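Local coordinates for protein pyrrolysyl-tRNA synthetase (Desulfitobacterium hafniense, PDB 3DSQ) that probably ligates pyrrolysine to its cognate tRNA at the expense of ATP, as a homodimeric class II aminoacyl-tRNA synthetase, at residues V92-I97 and Y136-E141; S101-M106 and L127-A132; A202-F207 and E258-I263. All blocks are in the same frame, centred on the assembly; numbering follows the deposited sequence.

Contact 1. Residues V92-I97 and Y136-E141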
ATOM      1  N   VAL B  92      -7.442  -9.709   1.571  1.00 26.88           N
ATOM      2  CA  VAL B  92      -6.666  -9.715   2.815  1.00 25.33           C
ATOM      3  C   VAL B  92      -5.486  -8.756   2.709  1.00 23.58           C
ATOM      4  O   VAL B  92      -5.060  -8.399   1.617  1.00 24.42           O
ATOM      5  CB  VAL B  92      -6.112 -11.124   3.151  1.00 24.99           C
ATOM      6  CG1 VAL B  92      -7.248 -12.107   3.276  1.00 22.93           C
ATOM      7  CG2 VAL B  92      -5.105 -11.572   2.072  1.00 25.93           C
ATOM      8  N   VAL B  93      -4.975  -8.326   3.856  1.00 25.68           N
ATOM      9  CA  VAL B  93      -3.831  -7.433   3.901  1.00 23.06           C
ATOM     10  C   VAL B  93      -2.854  -7.988   4.952  1.00 22.68           C
ATOM     11  O   VAL B  93      -3.134  -8.016   6.161  1.00 21.03           O
ATOM     12  CB  VAL B  93      -4.264  -5.976   4.219  1.00 22.75           C
ATOM     13  CG1 VAL B  93      -4.959  -5.889   5.566  1.00 22.85           C
ATOM     14  CG2 VAL B  93      -3.057  -5.072   4.163  1.00 25.72           C
ATOM     15  N   THR B  94      -1.695  -8.408   4.466  1.00 23.20           N
ATOM     16  CA  THR B  94      -0.677  -9.049   5.292  1.00 20.73           C
ATOM     17  C   THR B  94       0.664  -8.305   5.409  1.00 20.65           C
ATOM     18  O   THR B  94       0.940  -7.349   4.674  1.00 20.37           O
ATOM     19  CB  THR B  94      -0.428 -10.491   4.757  1.00 21.41           C
ATOM     20  OG1 THR B  94       0.101 -10.429   3.433  1.00 22.37           O
ATOM     21  CG2 THR B  94      -1.737 -11.289   4.706  1.00 22.50           C
ATOM     22  N   PRO B  95       1.528  -8.746   6.338  1.00 20.60           N
ATOM     23  CA  PRO B  95       2.835  -8.104   6.540  1.00 20.11           C
ATOM     24  C   PRO B  95       3.684  -7.966   5.282  1.00 19.13           C
ATOM     25  O   PRO B  95       3.739  -8.866   4.442  1.00 19.00           O
ATOM     26  CB  PRO B  95       3.519  -9.012   7.566  1.00 19.90           C
ATOM     27  CG  PRO B  95       2.389  -9.627   8.314  1.00 22.54           C
ATOM     28  CD  PRO B  95       1.388  -9.925   7.211  1.00 20.76           C
ATOM     29  N   THR B  96       4.339  -6.825   5.144  1.00 22.04           N
ATOM     30  CA  THR B  96       5.239  -6.633   4.024  1.00 23.41           C
ATOM     31  C   THR B  96       6.620  -7.126   4.476  1.00 23.46           C
ATOM     32  O   THR B  96       7.501  -7.343   3.655  1.00 25.97           O
ATOM     33  CB  THR B  96       5.326  -5.170   3.605  1.00 24.04           C
ATOM     34  OG1 THR B  96       5.803  -4.390   4.702  1.00 25.57           O
ATOM     35  CG2 THR B  96       3.945  -4.660   3.180  1.00 24.61           C
ATOM     36  N   ILE B  97       6.809  -7.286   5.784  1.00 24.17           N
ATOM     37  CA  ILE B  97       8.086  -7.805   6.299  1.00 24.84           C
ATOM     38  C   ILE B  97       7.856  -9.293   6.587  1.00 23.72           C
ATOM     39  O   ILE B  97       7.006  -9.645   7.395  1.00 23.93           O
ATOM     40  CB  ILE B  97       8.525  -7.095   7.618  1.00 25.38           C
ATOM     41  CG1 ILE B  97       8.767  -5.609   7.357  1.00 23.36           C
ATOM     42  CG2 ILE B  97       9.836  -7.739   8.163  1.00 27.36           C
ATOM     43  CD1 ILE B  97       8.935  -4.764   8.603  1.00 23.37           C
ATOM     44  N   TYR B 136      -0.185 -18.397   1.336  1.00 29.12           N
ATOM     45  CA  TYR B 136      -0.068 -19.817   1.653  1.00 30.10           C
ATOM     46  C   TYR B 136      -0.464 -19.988   3.116  1.00 30.49           C
ATOM     47  O   TYR B 136      -1.219 -20.898   3.478  1.00 29.17           O
ATOM     48  CB  TYR B 136       1.376 -20.281   1.476  1.00 31.38           C
ATOM     49  CG  TYR B 136       1.626 -21.145   0.265  1.00 33.21           C
ATOM     50  CD1 TYR B 136       2.712 -20.895  -0.571  1.00 32.63           C
ATOM     51  CD2 TYR B 136       0.815 -22.252  -0.013  1.00 34.56           C
ATOM     52  CE1 TYR B 136       2.995 -21.726  -1.657  1.00 35.94           C
ATOM     53  CE2 TYR B 136       1.088 -23.095  -1.098  1.00 34.56           C
ATOM     54  CZ  TYR B 136       2.182 -22.825  -1.911  1.00 36.23           C
ATOM     55  OH  TYR B 136       2.488 -23.661  -2.960  1.00 38.88           O
ATOM     56  N   THR B 137       0.060 -19.091   3.951  1.00 30.50           N
ATOM     57  CA  THR B 137      -0.199 -19.115   5.382  1.00 29.33           C
ATOM     58  C   THR B 137      -1.695 -18.965   5.653  1.00 30.19           C
ATOM     59  O   THR B 137      -2.285 -19.758   6.389  1.00 29.54           O
ATOM     60  CB  THR B 137       0.610 -17.995   6.083  1.00 29.86           C
ATOM     61  OG1 THR B 137       2.009 -18.217   5.852  1.00 30.88           O
ATOM     62  CG2 THR B 137       0.356 -17.983   7.584  1.00 27.49           C
ATOM     63  N   LEU B 138      -2.315 -17.957   5.047  1.00 30.96           N
ATOM     64  CA  LEU B 138      -3.746 -17.740   5.235  1.00 31.27           C
ATOM     65  C   LEU B 138      -4.561 -18.933   4.737  1.00 30.88           C
ATOM     66  O   LEU B 138      -5.607 -19.255   5.296  1.00 31.54           O
ATOM     67  CB  LEU B 138      -4.196 -16.459   4.527  1.00 30.34           C
ATOM     68  CG  LEU B 138      -3.703 -15.154   5.160  1.00 31.80           C
ATOM     69  CD1 LEU B 138      -4.528 -13.982   4.645  1.00 29.81           C
ATOM     70  CD2 LEU B 138      -3.841 -15.240   6.662  1.00 31.60           C
ATOM     71  N   TRP B 139      -4.091 -19.583   3.677  1.00 32.53           N
ATOM     72  CA  TRP B 139      -4.789 -20.758   3.168  1.00 32.50           C
ATOM     73  C   TRP B 139      -4.886 -21.789   4.275  1.00 31.71           C
ATOM     74  O   TRP B 139      -5.977 -22.257   4.621  1.00 30.37           O
ATOM     75  CB  TRP B 139      -4.035 -21.386   2.004  1.00 32.35           C
ATOM     76  CG  TRP B 139      -4.306 -20.779   0.673  1.00 34.52           C
ATOM     77  CD1 TRP B 139      -5.219 -19.801   0.372  1.00 33.44           C
ATOM     78  CD2 TRP B 139      -3.655 -21.112  -0.554  1.00 34.17           C
ATOM     79  NE1 TRP B 139      -5.171 -19.509  -0.969  1.00 33.46           N
ATOM     80  CE2 TRP B 139      -4.220 -20.298  -1.563  1.00 34.78           C
ATOM     81  CE3 TRP B 139      -2.646 -22.020  -0.900  1.00 31.63           C
ATOM     82  CZ2 TRP B 139      -3.808 -20.366  -2.899  1.00 34.07           C
ATOM     83  CZ3 TRP B 139      -2.236 -22.088  -2.222  1.00 31.91           C
ATOM     84  CH2 TRP B 139      -2.818 -21.264  -3.208  1.00 33.69           C
ATOM     85  N   ARG B 140      -3.728 -22.133   4.829  1.00 32.41           N
ATOM     86  CA  ARG B 140      -3.643 -23.127   5.889  1.00 33.57           C
ATOM     87  C   ARG B 140      -4.538 -22.806   7.073  1.00 33.25           C
ATOM     88  O   ARG B 140      -5.073 -23.712   7.697  1.00 33.53           O
ATOM     89  CB  ARG B 140      -2.197 -23.275   6.381  1.00 35.42           C
ATOM     90  CG  ARG B 140      -2.060 -24.346   7.454  1.00 39.26           C
ATOM     91  CD  ARG B 140      -0.774 -24.225   8.261  1.00 44.20           C
ATOM     92  NE  ARG B 140       0.420 -24.399   7.440  1.00 49.47           N
ATOM     93  CZ  ARG B 140       1.640 -24.606   7.928  1.00 50.67           C
ATOM     94  NH1 ARG B 140       1.834 -24.671   9.239  1.00 51.80           N
ATOM     95  NH2 ARG B 140       2.669 -24.749   7.104  1.00 51.81           N
ATOM     96  N   GLU B 141      -4.691 -21.523   7.394  1.00 34.43           N
ATOM     97  CA  GLU B 141      -5.529 -21.121   8.526  1.00 35.27           C
ATOM     98  C   GLU B 141      -7.015 -21.128   8.155  1.00 36.10           C
ATOM     99  O   GLU B 141      -7.842 -21.686   8.875  1.00 36.67           O
ATOM    100  CB  GLU B 141      -5.154 -19.714   9.010  1.00 36.35           C
ATOM    101  CG  GLU B 141      -3.716 -19.541   9.490  1.00 41.62           C
ATOM    102  CD  GLU B 141      -3.411 -20.343  10.740  1.00 45.24           C
ATOM    103  OE1 GLU B 141      -4.136 -20.190  11.750  1.00 46.44           O
ATOM    104  OE2 GLU B 141      -2.439 -21.126  10.714  1.00 49.04           O
TER
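V92 and T94 both aim their side chains at L138, and one methyl of that leucine, CD1, does all the touching on the helix side. L138 and V92 reach toward each other tip to tip. The valine meets the incoming methyl with its whole branched end, because L138 CD1 lies 3.6 Å from V92 CG2 and just as near to CG1 and CB, seated against the fork of the side chain. In V92, CG1 lies anti to the carbonyl carbon (chi1 -59°) while CG2 stands between the backbone N and that carbon, a rotation that turns the fork to face the helix. T94 makes a lighter contact, its CG2 being 3.9 Å from L138 CD1, again end against end. Its methyl and hydroxyl have separate tasks: OG1 turns to polar partners, hydrogen bonding to E154 and N134, and leaves CG2 for the leucine. In L138 the CG–CD1 bond continues the chain, anti to CA (chi2 -163°), and this carries CD1 out from the helix. No hydrogen bond crosses between the segments; the contact is apolar. The loop 92-97 leaves strand 90-91 at the edge of the main sheet, with V92 also packed on I152 and E154 of strand 150-159. V92 thus touches both strand 150-159 and helix 132-142, while T94 and P95 also pack on S276 of the second subunit.

Contact 2. Residues S101-M106 and L127-A132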
ATOM      1  N   SER B 101      12.635 -17.966   6.830  1.00 34.16           N
ATOM      2  CA  SER B 101      12.089 -19.312   6.749  1.00 37.23           C
ATOM      3  C   SER B 101      10.943 -19.348   5.748  1.00 38.19           C
ATOM      4  O   SER B 101      10.840 -20.275   4.945  1.00 38.08           O
ATOM      5  CB  SER B 101      11.594 -19.768   8.118  1.00 37.99           C
ATOM      6  OG  SER B 101      12.638 -19.689   9.075  1.00 43.79           O
ATOM      7  N   ALA B 102      10.078 -18.340   5.803  1.00 38.32           N
ATOM      8  CA  ALA B 102       8.951 -18.278   4.882  1.00 37.95           C
ATOM      9  C   ALA B 102       9.510 -18.218   3.474  1.00 38.15           C
ATOM     10  O   ALA B 102       9.101 -18.968   2.592  1.00 38.38           O
ATOM     11  CB  ALA B 102       8.111 -17.048   5.163  1.00 36.69           C
ATOM     12  N   LEU B 103      10.477 -17.332   3.283  1.00 39.25           N
ATOM     13  CA  LEU B 103      11.099 -17.147   1.986  1.00 41.13           C
ATOM     14  C   LEU B 103      11.733 -18.447   1.481  1.00 41.45           C
ATOM     15  O   LEU B 103      11.592 -18.805   0.307  1.00 40.51           O
ATOM     16  CB  LEU B 103      12.141 -16.026   2.082  1.00 42.03           C
ATOM     17  CG  LEU B 103      12.528 -15.249   0.818  1.00 43.46           C
ATOM     18  CD1 LEU B 103      13.617 -15.978   0.082  1.00 45.40           C
ATOM     19  CD2 LEU B 103      11.309 -15.042  -0.070  1.00 42.94           C
ATOM     20  N   ALA B 104      12.417 -19.157   2.371  1.00 41.08           N
ATOM     21  CA  ALA B 104      13.069 -20.414   2.011  1.00 42.68           C
ATOM     22  C   ALA B 104      12.077 -21.437   1.452  1.00 42.23           C
ATOM     23  O   ALA B 104      12.372 -22.126   0.479  1.00 43.20           O
ATOM     24  CB  ALA B 104      13.796 -20.996   3.231  1.00 41.85           C
ATOM     25  N   LYS B 105      10.900 -21.524   2.064  1.00 42.31           N
ATOM     26  CA  LYS B 105       9.865 -22.462   1.630  1.00 41.91           C
ATOM     27  C   LYS B 105       9.347 -22.181   0.225  1.00 41.72           C
ATOM     28  O   LYS B 105       8.532 -22.934  -0.299  1.00 41.41           O
ATOM     29  CB  LYS B 105       8.677 -22.421   2.590  1.00 41.83           C
ATOM     30  CG  LYS B 105       9.010 -22.681   4.044  1.00 44.36           C
ATOM     31  CD  LYS B 105       7.741 -22.604   4.879  1.00 44.82           C
ATOM     32  CE  LYS B 105       8.014 -22.764   6.357  1.00 46.27           C
ATOM     33  NZ  LYS B 105       6.757 -22.598   7.134  1.00 47.51           N
ATOM     34  N   MET B 106       9.808 -21.092  -0.378  1.00 41.77           N
ATOM     35  CA  MET B 106       9.365 -20.715  -1.713  1.00 42.60           C
ATOM     36  C   MET B 106      10.241 -21.252  -2.838  1.00 45.00           C
ATOM     37  O   MET B 106       9.944 -21.033  -4.016  1.00 44.08           O
ATOM     38  CB  MET B 106       9.275 -19.192  -1.813  1.00 40.91           C
ATOM     39  CG  MET B 106       8.087 -18.609  -1.072  1.00 38.03           C
ATOM     40  SD  MET B 106       6.529 -19.267  -1.727  1.00 39.02           S
ATOM     41  CE  MET B 106       5.641 -19.490  -0.331  1.00 35.88           C
ATOM     42  N   LEU B 127      12.002  -7.760   3.145  1.00 26.08           N
ATOM     43  CA  LEU B 127      10.780  -7.245   2.548  1.00 25.08           C
ATOM     44  C   LEU B 127      10.276  -8.295   1.571  1.00 24.36           C
ATOM     45  O   LEU B 127      11.039  -8.826   0.758  1.00 24.93           O
ATOM     46  CB  LEU B 127      11.053  -5.926   1.813  1.00 24.78           C
ATOM     47  CG  LEU B 127      11.400  -4.739   2.715  1.00 24.55           C
ATOM     48  CD1 LEU B 127      11.684  -3.495   1.891  1.00 25.44           C
ATOM     49  CD2 LEU B 127      10.239  -4.502   3.670  1.00 29.61           C
ATOM     50  N   ARG B 128       8.990  -8.607   1.654  1.00 24.51           N
ATOM     51  CA  ARG B 128       8.402  -9.604   0.768  1.00 22.95           C
ATOM     52  C   ARG B 128       8.645  -9.289  -0.702  1.00 21.60           C
ATOM     53  O   ARG B 128       8.446  -8.164  -1.144  1.00 21.39           O
ATOM     54  CB  ARG B 128       6.884  -9.720   1.017  1.00 25.16           C
ATOM     55  CG  ARG B 128       6.067  -8.507   0.585  1.00 24.39           C
ATOM     56  CD  ARG B 128       4.604  -8.658   0.988  1.00 24.94           C
ATOM     57  NE  ARG B 128       3.787  -7.525   0.555  1.00 23.57           N
ATOM     58  CZ  ARG B 128       2.563  -7.269   1.010  1.00 25.58           C
ATOM     59  NH1 ARG B 128       2.007  -8.062   1.929  1.00 19.88           N
ATOM     60  NH2 ARG B 128       1.887  -6.232   0.531  1.00 20.26           N
ATOM     61  N   PRO B 129       9.124 -10.282  -1.471  1.00 21.25           N
ATOM     62  CA  PRO B 129       9.378 -10.096  -2.900  1.00 24.00           C
ATOM     63  C   PRO B 129       8.110 -10.479  -3.662  1.00 24.03           C
ATOM     64  O   PRO B 129       7.967 -10.169  -4.835  1.00 22.80           O
ATOM     65  CB  PRO B 129      10.520 -11.070  -3.178  1.00 22.92           C
ATOM     66  CG  PRO B 129      10.171 -12.208  -2.305  1.00 23.12           C
ATOM     67  CD  PRO B 129       9.763 -11.524  -0.994  1.00 21.65           C
ATOM     68  N   MET B 130       7.208 -11.188  -2.987  1.00 26.76           N
ATOM     69  CA  MET B 130       5.953 -11.606  -3.598  1.00 27.91           C
ATOM     70  C   MET B 130       4.930 -11.846  -2.495  1.00 27.13           C
ATOM     71  O   MET B 130       5.276 -11.861  -1.317  1.00 26.35           O
ATOM     72  CB  MET B 130       6.140 -12.878  -4.441  1.00 29.70           C
ATOM     73  CG  MET B 130       6.190 -14.178  -3.660  1.00 35.39           C
ATOM     74  SD  MET B 130       7.810 -14.564  -2.946  1.00 43.60           S
ATOM     75  CE  MET B 130       8.436 -15.679  -4.190  1.00 38.16           C
ATOM     76  N   LEU B 131       3.673 -12.037  -2.882  1.00 25.67           N
ATOM     77  CA  LEU B 131       2.595 -12.239  -1.922  1.00 24.48           C
ATOM     78  C   LEU B 131       2.332 -13.696  -1.565  1.00 23.87           C
ATOM     79  O   LEU B 131       1.705 -13.983  -0.554  1.00 24.98           O
ATOM     80  CB  LEU B 131       1.301 -11.623  -2.474  1.00 24.79           C
ATOM     81  CG  LEU B 131       1.301 -10.120  -2.743  1.00 25.01           C
ATOM     82  CD1 LEU B 131      -0.020  -9.736  -3.404  1.00 24.79           C
ATOM     83  CD2 LEU B 131       1.500  -9.352  -1.429  1.00 23.47           C
ATOM     84  N   ALA B 132       2.817 -14.612  -2.397  1.00 26.40           N
ATOM     85  CA  ALA B 132       2.593 -16.042  -2.195  1.00 27.17           C
ATOM     86  C   ALA B 132       2.755 -16.611  -0.784  1.00 28.39           C
ATOM     87  O   ALA B 132       1.790 -17.117  -0.206  1.00 29.33           O
ATOM     88  CB  ALA B 132       3.447 -16.834  -3.175  1.00 26.44           C
TER
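The puckered ring of P129 meets L103 through CG and CD, whereas the flat guanidinium of R128 leads away from helix 100-104 and has L131 CD2 on one face, 3.4 Å above the plane and over its centre. Its polar partners include E154, salt-bridged to NH1, and T157 O, hydrogen-bonded to NE, with a weak bond from NH1 to P95 O. L103 and P129 cross at a slant, with L103 CD2 3.8 Å from P129 CG. The leucine does not point straight at the loop: with CG turned anti to the backbone N (chi1 -155°), it swings CD2 over to the proline. Farther along, M106 works through three parts of a chain bent at chi2 and chi3. Its CG touches the methyl CE of M130 at 4.3 Å, its SD lies 4.2 Å from A132 CB, and its CE reaches the A132 backbone at C, 4.1 Å away. The methionine chains pack against each other beside the start of helix 132-142, where M106 also packs on P133 and Y136. No hydrogen bond joins the segments. The contact belongs to the connection between motifs 1 and 2 of the class II synthetase core: it sets the short helix after strand 97-99 against the loop after its antiparallel partner, strand 125-127, with R128 tying that loop to the motif 2 strand 150-159.

Contact 3. Residues A202-F207 and E258-I263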
ATOM      1  N   ALA B 202      -9.664  -3.994 -15.491  1.00 37.50           N
ATOM      2  CA  ALA B 202      -8.515  -3.133 -15.782  1.00 39.04           C
ATOM      3  C   ALA B 202      -8.599  -2.427 -17.135  1.00 41.16           C
ATOM      4  O   ALA B 202      -7.632  -1.804 -17.579  1.00 42.26           O
ATOM      5  CB  ALA B 202      -7.224  -3.943 -15.712  1.00 35.75           C
ATOM      6  N   GLY B 203      -9.743  -2.528 -17.799  1.00 43.26           N
ATOM      7  CA  GLY B 203      -9.890  -1.876 -19.087  1.00 44.70           C
ATOM      8  C   GLY B 203      -8.953  -2.381 -20.169  1.00 46.07           C
ATOM      9  O   GLY B 203      -8.499  -1.617 -21.018  1.00 46.02           O
ATOM     10  N   ILE B 204      -8.648  -3.670 -20.137  1.00 48.19           N
ATOM     11  CA  ILE B 204      -7.786  -4.267 -21.144  1.00 51.20           C
ATOM     12  C   ILE B 204      -8.617  -5.347 -21.830  1.00 54.62           C
ATOM     13  O   ILE B 204      -9.045  -6.314 -21.196  1.00 55.68           O
ATOM     14  CB  ILE B 204      -6.513  -4.853 -20.499  1.00 49.86           C
ATOM     15  CG1 ILE B 204      -5.637  -3.699 -19.997  1.00 49.97           C
ATOM     16  CG2 ILE B 204      -5.768  -5.733 -21.491  1.00 47.32           C
ATOM     17  CD1 ILE B 204      -4.305  -4.114 -19.411  1.00 52.34           C
ATOM     18  N   ARG B 205      -8.863  -5.169 -23.124  1.00 57.59           N
ATOM     19  CA  ARG B 205      -9.689  -6.114 -23.865  1.00 60.41           C
ATOM     20  C   ARG B 205      -8.950  -6.925 -24.927  1.00 61.62           C
ATOM     21  O   ARG B 205      -9.559  -7.731 -25.629  1.00 62.04           O
ATOM     22  CB  ARG B 205     -10.867  -5.365 -24.499  1.00 62.02           C
ATOM     23  CG  ARG B 205     -11.524  -4.349 -23.563  1.00 63.84           C
ATOM     24  CD  ARG B 205     -12.911  -3.946 -24.043  1.00 66.49           C
ATOM     25  NE  ARG B 205     -13.914  -4.970 -23.747  1.00 69.13           N
ATOM     26  CZ  ARG B 205     -15.138  -4.997 -24.272  1.00 70.16           C
ATOM     27  NH1 ARG B 205     -15.518  -4.055 -25.128  1.00 70.45           N
ATOM     28  NH2 ARG B 205     -15.984  -5.963 -23.938  1.00 69.04           N
ATOM     29  N   GLU B 206      -7.643  -6.709 -25.041  1.00 63.41           N
ATOM     30  CA  GLU B 206      -6.819  -7.435 -26.005  1.00 64.11           C
ATOM     31  C   GLU B 206      -5.719  -8.196 -25.273  1.00 63.66           C
ATOM     32  O   GLU B 206      -4.788  -7.586 -24.748  1.00 63.31           O
ATOM     33  CB  GLU B 206      -6.160  -6.472 -26.999  1.00 65.97           C
ATOM     34  CG  GLU B 206      -7.118  -5.614 -27.811  1.00 68.76           C
ATOM     35  CD  GLU B 206      -6.413  -4.880 -28.941  1.00 70.22           C
ATOM     36  OE1 GLU B 206      -5.398  -4.203 -28.667  1.00 70.56           O
ATOM     37  OE2 GLU B 206      -6.872  -4.979 -30.100  1.00 70.52           O
ATOM     38  N   PHE B 207      -5.818  -9.522 -25.242  1.00 63.29           N
ATOM     39  CA  PHE B 207      -4.811 -10.336 -24.569  1.00 62.99           C
ATOM     40  C   PHE B 207      -4.944 -11.808 -24.939  1.00 63.85           C
ATOM     41  O   PHE B 207      -5.994 -12.249 -25.410  1.00 64.27           O
ATOM     42  CB  PHE B 207      -4.945 -10.177 -23.055  1.00 61.46           C
ATOM     43  CG  PHE B 207      -6.242 -10.695 -22.511  1.00 60.47           C
ATOM     44  CD1 PHE B 207      -6.357 -12.014 -22.089  1.00 60.94           C
ATOM     45  CD2 PHE B 207      -7.361  -9.875 -22.453  1.00 60.06           C
ATOM     46  CE1 PHE B 207      -7.570 -12.510 -21.618  1.00 60.36           C
ATOM     47  CE2 PHE B 207      -8.577 -10.359 -21.985  1.00 60.34           C
ATOM     48  CZ  PHE B 207      -8.682 -11.681 -21.566  1.00 60.28           C
ATOM     49  N   GLU B 258       1.598  -1.706 -12.006  1.00 24.63           N
ATOM     50  CA  GLU B 258       2.257  -0.612 -12.714  1.00 25.61           C
ATOM     51  C   GLU B 258       2.510  -1.062 -14.143  1.00 27.70           C
ATOM     52  O   GLU B 258       2.332  -0.294 -15.091  1.00 27.04           O
ATOM     53  CB  GLU B 258       3.595  -0.215 -12.060  1.00 24.87           C
ATOM     54  CG  GLU B 258       3.494   0.425 -10.669  1.00 21.93           C
ATOM     55  CD  GLU B 258       3.344  -0.602  -9.564  1.00 19.54           C
ATOM     56  OE1 GLU B 258       3.413  -1.810  -9.873  1.00 18.63           O
ATOM     57  OE2 GLU B 258       3.164  -0.210  -8.388  1.00 22.71           O
ATOM     58  N   ARG B 259       2.914  -2.316 -14.301  1.00 29.18           N
ATOM     59  CA  ARG B 259       3.177  -2.839 -15.630  1.00 31.51           C
ATOM     60  C   ARG B 259       1.875  -2.911 -16.435  1.00 31.05           C
ATOM     61  O   ARG B 259       1.862  -2.632 -17.630  1.00 28.86           O
ATOM     62  CB  ARG B 259       3.829  -4.219 -15.541  1.00 33.66           C
ATOM     63  CG  ARG B 259       4.142  -4.808 -16.895  1.00 39.61           C
ATOM     64  CD  ARG B 259       4.968  -6.078 -16.799  1.00 45.64           C
ATOM     65  NE  ARG B 259       5.173  -6.656 -18.126  1.00 50.96           N
ATOM     66  CZ  ARG B 259       5.945  -7.709 -18.380  1.00 53.03           C
ATOM     67  NH1 ARG B 259       6.597  -8.312 -17.394  1.00 53.24           N
ATOM     68  NH2 ARG B 259       6.064  -8.157 -19.626  1.00 53.50           N
ATOM     69  N   LEU B 260       0.786  -3.293 -15.777  1.00 31.42           N
ATOM     70  CA  LEU B 260      -0.508  -3.357 -16.444  1.00 31.29           C
ATOM     71  C   LEU B 260      -0.844  -1.959 -16.933  1.00 30.94           C
ATOM     72  O   LEU B 260      -1.193  -1.766 -18.095  1.00 31.87           O
ATOM     73  CB  LEU B 260      -1.612  -3.814 -15.482  1.00 32.84           C
ATOM     74  CG  LEU B 260      -1.959  -5.294 -15.281  1.00 36.77           C
ATOM     75  CD1 LEU B 260      -3.323  -5.365 -14.595  1.00 36.47           C
ATOM     76  CD2 LEU B 260      -2.035  -6.034 -16.611  1.00 36.27           C
ATOM     77  N   LEU B 261      -0.733  -0.983 -16.034  1.00 29.61           N
ATOM     78  CA  LEU B 261      -1.030   0.404 -16.377  1.00 28.04           C
ATOM     79  C   LEU B 261      -0.187   0.925 -17.526  1.00 28.62           C
ATOM     80  O   LEU B 261      -0.702   1.611 -18.417  1.00 28.17           O
ATOM     81  CB  LEU B 261      -0.840   1.316 -15.157  1.00 25.29           C
ATOM     82  CG  LEU B 261      -1.953   1.219 -14.114  1.00 25.95           C
ATOM     83  CD1 LEU B 261      -1.590   2.046 -12.915  1.00 22.26           C
ATOM     84  CD2 LEU B 261      -3.284   1.683 -14.715  1.00 23.51           C
ATOM     85  N   MET B 262       1.107   0.614 -17.509  1.00 27.60           N
ATOM     86  CA  MET B 262       1.986   1.073 -18.574  1.00 29.33           C
ATOM     87  C   MET B 262       1.530   0.527 -19.932  1.00 30.33           C
ATOM     88  O   MET B 262       1.545   1.232 -20.945  1.00 30.01           O
ATOM     89  CB  MET B 262       3.425   0.630 -18.304  1.00 29.60           C
ATOM     90  CG  MET B 262       4.341   0.765 -19.514  1.00 29.34           C
ATOM     91  SD  MET B 262       6.063   0.364 -19.110  1.00 32.44           S
ATOM     92  CE  MET B 262       5.940  -1.398 -18.906  1.00 30.08           C
ATOM     93  N   ILE B 263       1.132  -0.738 -19.932  1.00 30.90           N
ATOM     94  CA  ILE B 263       0.687  -1.417 -21.137  1.00 33.65           C
ATOM     95  C   ILE B 263      -0.677  -0.901 -21.614  1.00 34.01           C
ATOM     96  O   ILE B 263      -0.867  -0.652 -22.795  1.00 36.38           O
ATOM     97  CB  ILE B 263       0.664  -2.942 -20.886  1.00 32.41           C
ATOM     98  CG1 ILE B 263       2.111  -3.426 -20.706  1.00 30.70           C
ATOM     99  CG2 ILE B 263      -0.032  -3.666 -22.021  1.00 32.32           C
ATOM    100  CD1 ILE B 263       2.253  -4.855 -20.208  1.00 30.89           C
TER
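A single leucine, L260, is gripped by the two residues that flank a glycine, A202 and I204, and each of its methyls has a different partner. The glycine, G203, ends helix 187-201 with a Schellman motif. Its positive phi (63°) lets the chain leave the helix, and the amides of G203 and I204 return to carbonyls of the last helical turn. A202 and I204 both point their side chains toward helix 257-265. That helix follows strand 250-256, and together they have the sequence and topology of motif 3 of the class II synthetases, whose signature arginine would correspond to R259; L260 comes directly after it and points toward loop 202-207. From the leucine, CD1 meets the methyl of A202, with CB of A202 at 4.3 Å. CD2 goes to the isoleucine instead. I204 and L260 lie aslant to one another rather than end to end, and I204 presents its longer branch, which is extended at chi2 (-176°) and so brings CD1 forward. These are ordinary apolar distances and no hydrogen bond spans the two segments. Neighbouring elements complete the surroundings: A202 also packs on L80 of helix 72-85, and L260 on L230 of strand 228-236. One polar tie lies just beyond, since A202 O accepts a hydrogen bond from R264 NE. I204 CD1 sits 4.1 Å from L260 CD2 and also 4.1 Å from the backbone oxygen L260 O.

How the contacts relate
Contacts 1 and 2 form one region: contact 2 is nested within the loop that contact 1 closes, and their centres are about 11 Å apart. They share helix 132-142 and its approach, and are joined by a probable backbone hydrogen bond between T96 O and R128 N. Contact 3 stands apart, its centre about 27 Å from that of contact 1, and follows later in the chain. Contacts 1 and 3 are buried and each gathers two small or branched side chains round one leucine; contact 2, only partly buried, adds two methionines and a proline to a leucine and an alanine. All three are apolar contacts. The first two also reach the second subunit; contact 3 does not.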